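Local atomic coordinates of lipoprotein (Streptococcus pneumoniae, PDB entry 3CX3), a protein that binds zinc and probably delivers it to an ABC-type metal transporter at the pneumococcal cell surface. Residues M11-S16 with A22-V27; A59-Y64 with D137-V142; S66-S71 with M94-V99. All blocks are in the same frame, centred on the assembly; numbering follows the deposited sequence.

Contact 1 of 3, residues M11-S16 with A22-V27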
loop_
_atom_site.group_PDB
_atom_site.type_symbol
_atom_site.label_atom_id
_atom_site.label_comp_id
_atom_site.label_asym_id
_atom_site.label_seq_id
_atom_site.Cartn_x
_atom_site.Cartn_y
_atom_site.Cartn_z
HETATM N N MSE A 11 -0.127 15.915 18.544
HETATM C CA MSE A 11 -1.347 16.011 17.739
HETATM C C MSE A 11 -2.000 14.652 17.572
HETATM O O MSE A 11 -1.359 13.720 17.085
HETATM C CB MSE A 11 -1.049 16.559 16.345
HETATM C CG MSE A 11 -1.256 18.045 16.182
HETATM SE SE MSE A 11 -1.196 18.569 14.292
HETATM C CE MSE A 11 0.435 17.664 13.704
ATOM N N LYS A 12 -3.274 14.553 17.957
ATOM C CA LYS A 12 -4.048 13.323 17.778
ATOM C C LYS A 12 -4.309 13.122 16.277
ATOM O O LYS A 12 -4.918 13.985 15.618
ATOM C CB LYS A 12 -5.359 13.382 18.569
ATOM C CG LYS A 12 -6.034 12.019 18.779
ATOM C CD LYS A 12 -7.373 12.125 19.531
ATOM C CE LYS A 12 -7.174 11.987 21.040
ATOM N NZ LYS A 12 -8.287 11.228 21.726
ATOM N N ILE A 13 -3.828 11.994 15.750
ATOM C CA ILE A 13 -3.820 11.741 14.300
ATOM C C ILE A 13 -4.422 10.372 13.968
ATOM O O ILE A 13 -3.943 9.339 14.423
ATOM C CB ILE A 13 -2.384 11.891 13.680
ATOM C CG1 ILE A 13 -1.977 13.364 13.587
ATOM C CG2 ILE A 13 -2.296 11.243 12.331
ATOM C CD1 ILE A 13 -0.491 13.579 13.326
ATOM N N VAL A 14 -5.496 10.394 13.180
ATOM C CA VAL A 14 -6.113 9.179 12.695
ATOM C C VAL A 14 -5.691 8.934 11.244
ATOM O O VAL A 14 -5.399 9.857 10.467
ATOM C CB VAL A 14 -7.649 9.157 12.927
ATOM C CG1 VAL A 14 -8.275 7.889 12.364
ATOM C CG2 VAL A 14 -7.953 9.222 14.414
ATOM N N THR A 15 -5.678 7.661 10.896
ATOM C CA THR A 15 -4.940 7.160 9.764
ATOM C C THR A 15 -5.726 6.017 9.160
ATOM O O THR A 15 -6.339 5.246 9.892
ATOM C CB THR A 15 -3.575 6.766 10.281
ATOM O OG1 THR A 15 -2.639 7.806 9.931
ATOM C CG2 THR A 15 -3.152 5.424 9.792
ATOM N N SER A 16 -5.752 5.920 7.835
ATOM C CA SER A 16 -6.701 5.005 7.197
ATOM C C SER A 16 -6.288 3.559 7.357
ATOM O O SER A 16 -7.001 2.776 8.013
ATOM C CB SER A 16 -7.012 5.369 5.747
ATOM O OG SER A 16 -5.852 5.492 4.963
ATOM N N ALA A 22 2.235 3.861 9.087
ATOM C CA ALA A 22 3.663 3.694 9.203
ATOM C C ALA A 22 4.431 4.884 8.696
ATOM O O ALA A 22 5.517 5.173 9.173
ATOM C CB ALA A 22 4.083 2.471 8.447
HETATM N N MSE A 23 3.874 5.557 7.709
HETATM C CA MSE A 23 4.554 6.643 7.052
HETATM C C MSE A 23 4.328 7.968 7.781
HETATM O O MSE A 23 5.168 8.859 7.713
HETATM C CB MSE A 23 4.060 6.736 5.619
HETATM C CG MSE A 23 5.148 6.806 4.620
HETATM SE SE MSE A 23 4.570 6.317 2.821
HETATM C CE MSE A 23 6.120 6.967 1.941
ATOM N N VAL A 24 3.194 8.110 8.464
ATOM C CA VAL A 24 2.972 9.302 9.287
ATOM C C VAL A 24 3.815 9.187 10.553
ATOM O O VAL A 24 4.468 10.151 10.969
ATOM C CB VAL A 24 1.496 9.517 9.661
ATOM C CG1 VAL A 24 1.322 10.881 10.281
ATOM C CG2 VAL A 24 0.619 9.413 8.450
ATOM N N LYS A 25 3.809 7.990 11.135
ATOM C CA LYS A 25 4.620 7.651 12.296
ATOM C C LYS A 25 6.122 7.810 12.058
ATOM O O LYS A 25 6.862 8.238 12.944
ATOM C CB LYS A 25 4.303 6.225 12.763
ATOM C CG LYS A 25 3.280 6.150 13.885
ATOM C CD LYS A 25 3.361 4.825 14.635
ATOM C CE LYS A 25 2.890 4.974 16.087
ATOM N NZ LYS A 25 3.938 5.540 16.996
ATOM N N GLU A 26 6.578 7.462 10.863
ATOM C CA GLU A 26 7.980 7.670 10.507
ATOM C C GLU A 26 8.297 9.147 10.309
ATOM O O GLU A 26 9.409 9.579 10.615
ATOM C CB GLU A 26 8.376 6.845 9.284
ATOM C CG GLU A 26 9.370 5.751 9.623
ATOM C CD GLU A 26 8.971 4.381 9.107
ATOM O OE1 GLU A 26 9.640 3.878 8.184
ATOM O OE2 GLU A 26 8.002 3.796 9.640
ATOM N N VAL A 27 7.322 9.916 9.826
ATOM C CA VAL A 27 7.532 11.340 9.609
ATOM C C VAL A 27 7.496 12.121 10.920
ATOM O O VAL A 27 8.174 13.140 11.056
ATOM C CB VAL A 27 6.549 11.932 8.556
ATOM C CG1 VAL A 27 6.574 13.458 8.563
ATOM C CG2 VAL A 27 6.893 11.408 7.146
#

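Contact 2 of 3, residues A59-Y64 with D137-V142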
loop_
_atom_site.group_PDB
_atom_site.type_symbol
_atom_site.label_atom_id
_atom_site.label_comp_id
_atom_site.label_asym_id
_atom_site.label_seq_id
_atom_site.Cartn_x
_atom_site.Cartn_y
_atom_site.Cartn_z
ATOM N N ALA A 59 -10.492 13.617 16.010
ATOM C CA ALA A 59 -9.042 13.792 15.896
ATOM C C ALA A 59 -8.685 15.239 15.564
ATOM O O ALA A 59 -9.576 16.037 15.247
ATOM C CB ALA A 59 -8.488 12.853 14.819
ATOM N N ASP A 60 -7.393 15.578 15.650
ATOM C CA ASP A 60 -6.877 16.851 15.115
ATOM C C ASP A 60 -6.553 16.733 13.621
ATOM O O ASP A 60 -6.726 17.676 12.859
ATOM C CB ASP A 60 -5.601 17.273 15.848
ATOM C CG ASP A 60 -5.835 17.575 17.314
ATOM O OD1 ASP A 60 -6.449 18.628 17.623
ATOM O OD2 ASP A 60 -5.366 16.768 18.150
ATOM N N VAL A 61 -6.054 15.567 13.223
ATOM C CA VAL A 61 -5.627 15.327 11.843
ATOM C C VAL A 61 -6.081 13.958 11.366
ATOM O O VAL A 61 -5.950 12.975 12.083
ATOM C CB VAL A 61 -4.075 15.438 11.684
ATOM C CG1 VAL A 61 -3.622 14.974 10.296
ATOM C CG2 VAL A 61 -3.588 16.873 12.001
ATOM N N PHE A 62 -6.624 13.898 10.153
ATOM C CA PHE A 62 -6.889 12.615 9.533
ATOM C C PHE A 62 -6.198 12.469 8.191
ATOM O O PHE A 62 -6.304 13.341 7.310
ATOM C CB PHE A 62 -8.382 12.346 9.409
ATOM C CG PHE A 62 -8.702 11.035 8.737
ATOM C CD1 PHE A 62 -8.413 9.820 9.375
ATOM C CD2 PHE A 62 -9.292 11.009 7.482
ATOM C CE1 PHE A 62 -8.715 8.613 8.764
ATOM C CE2 PHE A 62 -9.608 9.787 6.866
ATOM C CZ PHE A 62 -9.315 8.596 7.506
ATOM N N VAL A 63 -5.495 11.347 8.048
ATOM C CA VAL A 63 -4.657 11.089 6.881
ATOM C C VAL A 63 -5.058 9.816 6.163
ATOM O O VAL A 63 -5.022 8.730 6.763
ATOM C CB VAL A 63 -3.152 11.002 7.261
ATOM C CG1 VAL A 63 -2.307 10.731 6.048
ATOM C CG2 VAL A 63 -2.691 12.283 7.920
ATOM N N TYR A 64 -5.447 9.957 4.890
ATOM C CA TYR A 64 -5.705 8.800 4.046
ATOM C C TYR A 64 -4.769 8.769 2.830
ATOM O O TYR A 64 -3.956 9.684 2.649
ATOM C CB TYR A 64 -7.216 8.659 3.694
ATOM C CG TYR A 64 -7.731 9.677 2.725
ATOM C CD1 TYR A 64 -8.012 10.970 3.127
ATOM C CD2 TYR A 64 -7.922 9.347 1.388
ATOM C CE1 TYR A 64 -8.477 11.906 2.217
ATOM C CE2 TYR A 64 -8.383 10.277 0.475
ATOM C CZ TYR A 64 -8.650 11.556 0.900
ATOM O OH TYR A 64 -9.114 12.486 -0.011
ATOM N N ASP A 137 5.188 17.762 4.148
ATOM C CA ASP A 137 4.715 19.080 3.695
ATOM C C ASP A 137 3.391 19.494 4.334
ATOM O O ASP A 137 3.297 20.544 5.004
ATOM C CB ASP A 137 4.587 19.118 2.171
ATOM C CG ASP A 137 5.941 19.088 1.465
ATOM O OD1 ASP A 137 5.977 19.241 0.227
ATOM O OD2 ASP A 137 6.974 18.922 2.146
ATOM N N LYS A 138 2.373 18.663 4.140
ATOM C CA LYS A 138 1.037 18.959 4.657
ATOM C C LYS A 138 1.061 19.003 6.170
ATOM O O LYS A 138 0.486 19.904 6.775
ATOM C CB LYS A 138 0.007 17.931 4.165
ATOM C CG LYS A 138 -0.246 17.953 2.664
ATOM C CD LYS A 138 -1.148 16.780 2.269
ATOM C CE LYS A 138 -2.077 17.090 1.105
ATOM N NZ LYS A 138 -1.395 17.635 -0.118
ATOM N N LEU A 139 1.742 18.036 6.779
ATOM C CA LEU A 139 1.965 18.064 8.227
ATOM C C LEU A 139 2.677 19.343 8.661
ATOM O O LEU A 139 2.309 19.951 9.679
ATOM C CB LEU A 139 2.719 16.831 8.722
ATOM C CG LEU A 139 1.898 15.789 9.504
ATOM C CD1 LEU A 139 0.529 15.538 8.863
ATOM C CD2 LEU A 139 2.654 14.452 9.721
ATOM N N SER A 140 3.673 19.779 7.896
ATOM C CA SER A 140 4.450 20.936 8.348
ATOM C C SER A 140 3.797 22.293 8.033
ATOM O O SER A 140 4.202 23.317 8.592
ATOM C CB SER A 140 5.932 20.844 7.959
ATOM O OG SER A 140 6.140 20.908 6.579
ATOM N N GLU A 141 2.772 22.308 7.177
ATOM C CA GLU A 141 1.937 23.517 7.087
ATOM C C GLU A 141 0.883 23.556 8.208
ATOM O O GLU A 141 0.580 24.611 8.748
ATOM C CB GLU A 141 1.334 23.702 5.684
ATOM C CG GLU A 141 -0.132 24.241 5.603
ATOM C CD GLU A 141 -0.386 25.575 6.327
ATOM O OE1 GLU A 141 0.460 26.500 6.277
ATOM O OE2 GLU A 141 -1.451 25.692 6.964
ATOM N N VAL A 142 0.346 22.398 8.567
ATOM C CA VAL A 142 -0.665 22.320 9.630
ATOM C C VAL A 142 -0.095 22.581 11.039
ATOM O O VAL A 142 -0.734 23.242 11.872
ATOM C CB VAL A 142 -1.441 20.980 9.541
ATOM C CG1 VAL A 142 -1.945 20.499 10.916
ATOM C CG2 VAL A 142 -2.573 21.117 8.535
#

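Contact 3 of 3, residues S66-S71 with M94-V99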
loop_
_atom_site.group_PDB
_atom_site.type_symbol
_atom_site.label_atom_id
_atom_site.label_comp_id
_atom_site.label_asym_id
_atom_site.label_seq_id
_atom_site.Cartn_x
_atom_site.Cartn_y
_atom_site.Cartn_z
ATOM N N SER A 66 -5.630 8.153 -0.795
ATOM C CA SER A 66 -6.060 8.669 -2.106
ATOM C C SER A 66 -7.557 8.613 -2.323
ATOM O O SER A 66 -8.228 7.714 -1.828
ATOM C CB SER A 66 -5.396 7.851 -3.213
ATOM O OG SER A 66 -5.903 8.182 -4.482
ATOM N N HIS A 67 -8.083 9.543 -3.117
ATOM C CA HIS A 67 -9.513 9.592 -3.376
ATOM C C HIS A 67 -9.969 8.353 -4.147
ATOM O O HIS A 67 -11.118 7.942 -4.037
ATOM C CB HIS A 67 -9.907 10.898 -4.100
ATOM C CG HIS A 67 -9.185 11.126 -5.395
ATOM N ND1 HIS A 67 -8.030 11.873 -5.483
ATOM C CD2 HIS A 67 -9.467 10.719 -6.659
ATOM C CE1 HIS A 67 -7.616 11.897 -6.740
ATOM N NE2 HIS A 67 -8.467 11.202 -7.473
ATOM N N THR A 68 -9.043 7.768 -4.911
ATOM C CA THR A 68 -9.235 6.534 -5.675
ATOM C C THR A 68 -9.194 5.212 -4.851
ATOM O O THR A 68 -9.364 4.106 -5.424
ATOM C CB THR A 68 -8.162 6.436 -6.773
ATOM O OG1 THR A 68 -6.890 6.175 -6.178
ATOM C CG2 THR A 68 -8.064 7.722 -7.524
ATOM N N LEU A 69 -8.967 5.315 -3.535
ATOM C CA LEU A 69 -8.916 4.143 -2.665
ATOM C C LEU A 69 -9.962 4.287 -1.544
ATOM O O LEU A 69 -11.045 3.685 -1.579
ATOM C CB LEU A 69 -7.513 3.990 -2.060
ATOM C CG LEU A 69 -6.822 2.616 -1.906
ATOM C CD1 LEU A 69 -5.966 2.562 -0.596
ATOM C CD2 LEU A 69 -7.787 1.397 -2.039
ATOM N N GLU A 70 -9.621 5.099 -0.550
ATOM C CA GLU A 70 -10.567 5.483 0.468
ATOM C C GLU A 70 -11.551 6.500 -0.137
ATOM O O GLU A 70 -11.337 7.717 -0.060
ATOM C CB GLU A 70 -9.835 6.032 1.683
ATOM C CG GLU A 70 -8.681 5.138 2.171
ATOM C CD GLU A 70 -7.317 5.650 1.738
ATOM O OE1 GLU A 70 -7.176 6.043 0.530
ATOM O OE2 GLU A 70 -6.400 5.682 2.614
ATOM N N SER A 71 -12.602 5.956 -0.766
ATOM C CA SER A 71 -13.684 6.717 -1.429
ATOM C C SER A 71 -14.555 7.556 -0.490
ATOM O O SER A 71 -14.993 8.639 -0.882
ATOM C CB SER A 71 -14.597 5.777 -2.215
ATOM O OG SER A 71 -13.979 5.346 -3.406
HETATM N N MSE A 94 0.112 13.128 -6.887
HETATM C CA MSE A 94 0.804 11.956 -7.477
HETATM C C MSE A 94 0.028 11.318 -8.605
HETATM O O MSE A 94 -1.138 10.978 -8.451
HETATM C CB MSE A 94 1.080 10.888 -6.430
HETATM C CG MSE A 94 2.128 11.284 -5.421
HETATM SE SE MSE A 94 2.414 9.784 -4.263
HETATM C CE MSE A 94 2.892 8.407 -5.547
ATOM N N THR A 95 0.694 11.142 -9.733
ATOM C CA THR A 95 0.036 10.715 -10.954
ATOM C C THR A 95 -0.073 9.193 -10.940
ATOM O O THR A 95 0.944 8.507 -10.890
ATOM C CB THR A 95 0.779 11.273 -12.232
ATOM O OG1 THR A 95 1.323 10.213 -13.016
ATOM C CG2 THR A 95 1.913 12.221 -11.843
ATOM N N LEU A 96 -1.309 8.681 -10.961
ATOM C CA LEU A 96 -1.589 7.225 -10.920
ATOM C C LEU A 96 -1.874 6.622 -12.296
ATOM O O LEU A 96 -2.568 7.219 -13.123
ATOM C CB LEU A 96 -2.773 6.903 -9.988
ATOM C CG LEU A 96 -2.926 7.428 -8.552
ATOM C CD1 LEU A 96 -4.298 7.078 -8.014
ATOM C CD2 LEU A 96 -1.857 6.912 -7.612
ATOM N N GLU A 97 -1.358 5.422 -12.528
ATOM C CA GLU A 97 -1.587 4.744 -13.807
ATOM C C GLU A 97 -2.995 4.137 -13.894
ATOM O O GLU A 97 -3.500 3.552 -12.927
ATOM C CB GLU A 97 -0.450 3.739 -14.156
ATOM C CG GLU A 97 -0.426 2.383 -13.407
ATOM C CD GLU A 97 0.975 1.706 -13.367
ATOM O OE1 GLU A 97 1.098 0.640 -12.713
ATOM O OE2 GLU A 97 1.951 2.232 -13.967
ATOM N N ARG A 98 -3.615 4.322 -15.056
ATOM C CA ARG A 98 -4.972 3.862 -15.352
ATOM C C ARG A 98 -5.077 2.325 -15.417
ATOM O O ARG A 98 -4.159 1.655 -15.910
ATOM C CB ARG A 98 -5.429 4.486 -16.669
ATOM C CG ARG A 98 -6.928 4.525 -16.856
ATOM C CD ARG A 98 -7.295 5.043 -18.240
ATOM N NE ARG A 98 -8.494 4.403 -18.800
ATOM C CZ ARG A 98 -8.580 3.874 -20.023
ATOM N NH1 ARG A 98 -7.548 3.909 -20.860
ATOM N NH2 ARG A 98 -9.717 3.327 -20.422
ATOM N N VAL A 99 -6.192 1.784 -14.909
ATOM C CA VAL A 99 -6.455 0.337 -14.908
ATOM C C VAL A 99 -6.573 -0.161 -16.349
ATOM O O VAL A 99 -7.500 0.221 -17.066
ATOM C CB VAL A 99 -7.710 -0.055 -14.081
ATOM C CG1 VAL A 99 -8.060 -1.529 -14.273
ATOM C CG2 VAL A 99 -7.486 0.242 -12.613
#

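Contact 1 of 3, residues M11-S16 with A22-V27
Val24 sets its two methyl groups against two strand residues: Val24 CG1 lies 4.2 Å from Ile13 CG2, and Val24 CG2 lies 3.9 Å from Thr15 OG1. Alternation along strand 12-15 aims Ile13 and Thr15 at the helix, while Val14, between them, goes to the other face of the sheet, against Ala59 and Phe62. Val24 has CG1 anti to its backbone N (chi1 -170°), which leaves CG2 beside that nitrogen and opens the fork so that one branch serves each partner. The Ile13 and Val24 side chains meet at a slant; Thr15 and Val24 lie alongside, pointing opposite ways. Beta-branched residues suit both sides here, being compact and stiff. All three are buried, and the fork of Val24 is the well-packed part, closed in further by Val63 and Leu139. One polar atom pays for this burial: Thr15 OG1 faces a methyl and finds no hydrogen-bonding partner in the model.

The solvent side is different in kind. Lys25 and Glu26, next along the helix, make no contact with strand 12-15. Lys25 is exposed, as its long charged chain befits, though it touches Val34; Glu26 is partly exposed. Here the helix is held by its own backbone, with Glu26 N bonded to Ala22 O at 3.0 Å. Glu26 OE1 and Thr267 OG1 form a weak hydrogen bond. Strand 12-15, the helix 18-28 lying over it and the neighbouring parallel strand 33-36 make up a beta-alpha-beta crossover, the first such unit of the amino-terminal lobe.

Contact 2 of 3, residues A59-Y64 with D137-V142
Val61 carries the apolar part of the contact, its two methyls dividing between two residues of the helix end. Val61 CG2 meets Val142 CG1 at 4.1 Å, the two side chains coming together end on. Val61 CG1 approaches Leu139 CD1 at 4.4 Å, a looser touch. Val142 CG1 stands anti to its backbone N (chi1 151°), and that is the branch that finds the strand. Leu139 and Val142 are three residues apart, close to one helical turn, and so line the same flank. The longer leucine suits the deeper place, since besides Val61 it spans to Val24 and Ser28 of helix 18-28 and to Leu88 of strand 86-89. Val142 is partly exposed and leans on Lys86. Val63, two residues on from Val61, faces the same way but is taken up by Ile20 and Val24.

This is the layered alpha/beta lobe of a zinc-binding ABC-transporter lipoprotein: strand 61-64 is an inner strand of a four-stranded parallel sheet, and helices 18-28 and 125-142 cover the same face of it.

Polar interactions run around the apolar patch and not across it. Glu141 N bonds to Asp137 O at 2.8 Å and Val142 N to Lys138 O at 3.1 Å, the i to i+4 bonds of the final helical turn. Lys138, on the partly exposed side, forms a salt bridge with Glu92, a fitting use for a long cationic chain. On the strand side Asp60, just before the strand, accepts a hydrogen bond from Lys12 N through OD2, tying the start of 61-64 to strand 12-15.

Contact 3 of 3, residues S66-S71 with M94-V99
Thr68 and Leu96 meet in the neighbourhood of the zinc site, about 11 Å from the Thr68 side chain to the metal; the ligands His44, His120, His184 and Glu259 all lie outside this contact. The two side chains come tip to tip, and Leu96 CD1 does all the touching. Leu96 CD1 stands 3.3 Å from Thr68 OG1. The same Leu96 CD1 lies 4.0 Å from Ser66 OG. An extended chi2 of 172° carries CD1 forward to reach them.

The bond between Ser66 OG and Thr68 OG1 (2.8 Å, either could donate) satisfies part of their polarity, and the methyl rests against the pair. Small hydroxyl residues fit a tight turn, and this one is a type I beta turn, closed by Leu69 N to Ser66 O at 3.0 Å. Glu70 braces its start. Ser66 N donates to Glu70 OE1 at 2.9 Å, nearly straight at 160°, meeting the syn side of the carboxylate 23° out of its plane, while the other oxygen, OE2, takes His65 N.

The turn follows strand 61-64, with His67 bonded to Glu89 of strand 86-89. Met94 packs on helix 125-142, from which the segment runs toward the other lobe; there Glu97 OE1 bonds to Ser188 OG, and the Glu97 backbone N to Tyr189 OH, both of helix 188-193.

How the contacts relate
Contacts 1 and 2 belong to the core of one lobe: strands 12-15 and 61-64 are neighbours in the same parallel sheet, joined through the Val14 and Val61 backbones, and their helices pack on one face of it. Both pack beta-branched or leucine side chains, contact 1 burying the hydroxyl of Thr15, contact 2 shading off to a partly exposed edge at Val142. Contact 3, its centre about 20 Å from that of contact 1 and about 19 Å from that of contact 2, is only partly buried and joins loops beyond strands 61-64 and 86-89, where hydroxyls and a carboxylate organise the chain. Glu70 ties it back, packing on Tyr64 and making a doubtfully short bond to Ser16.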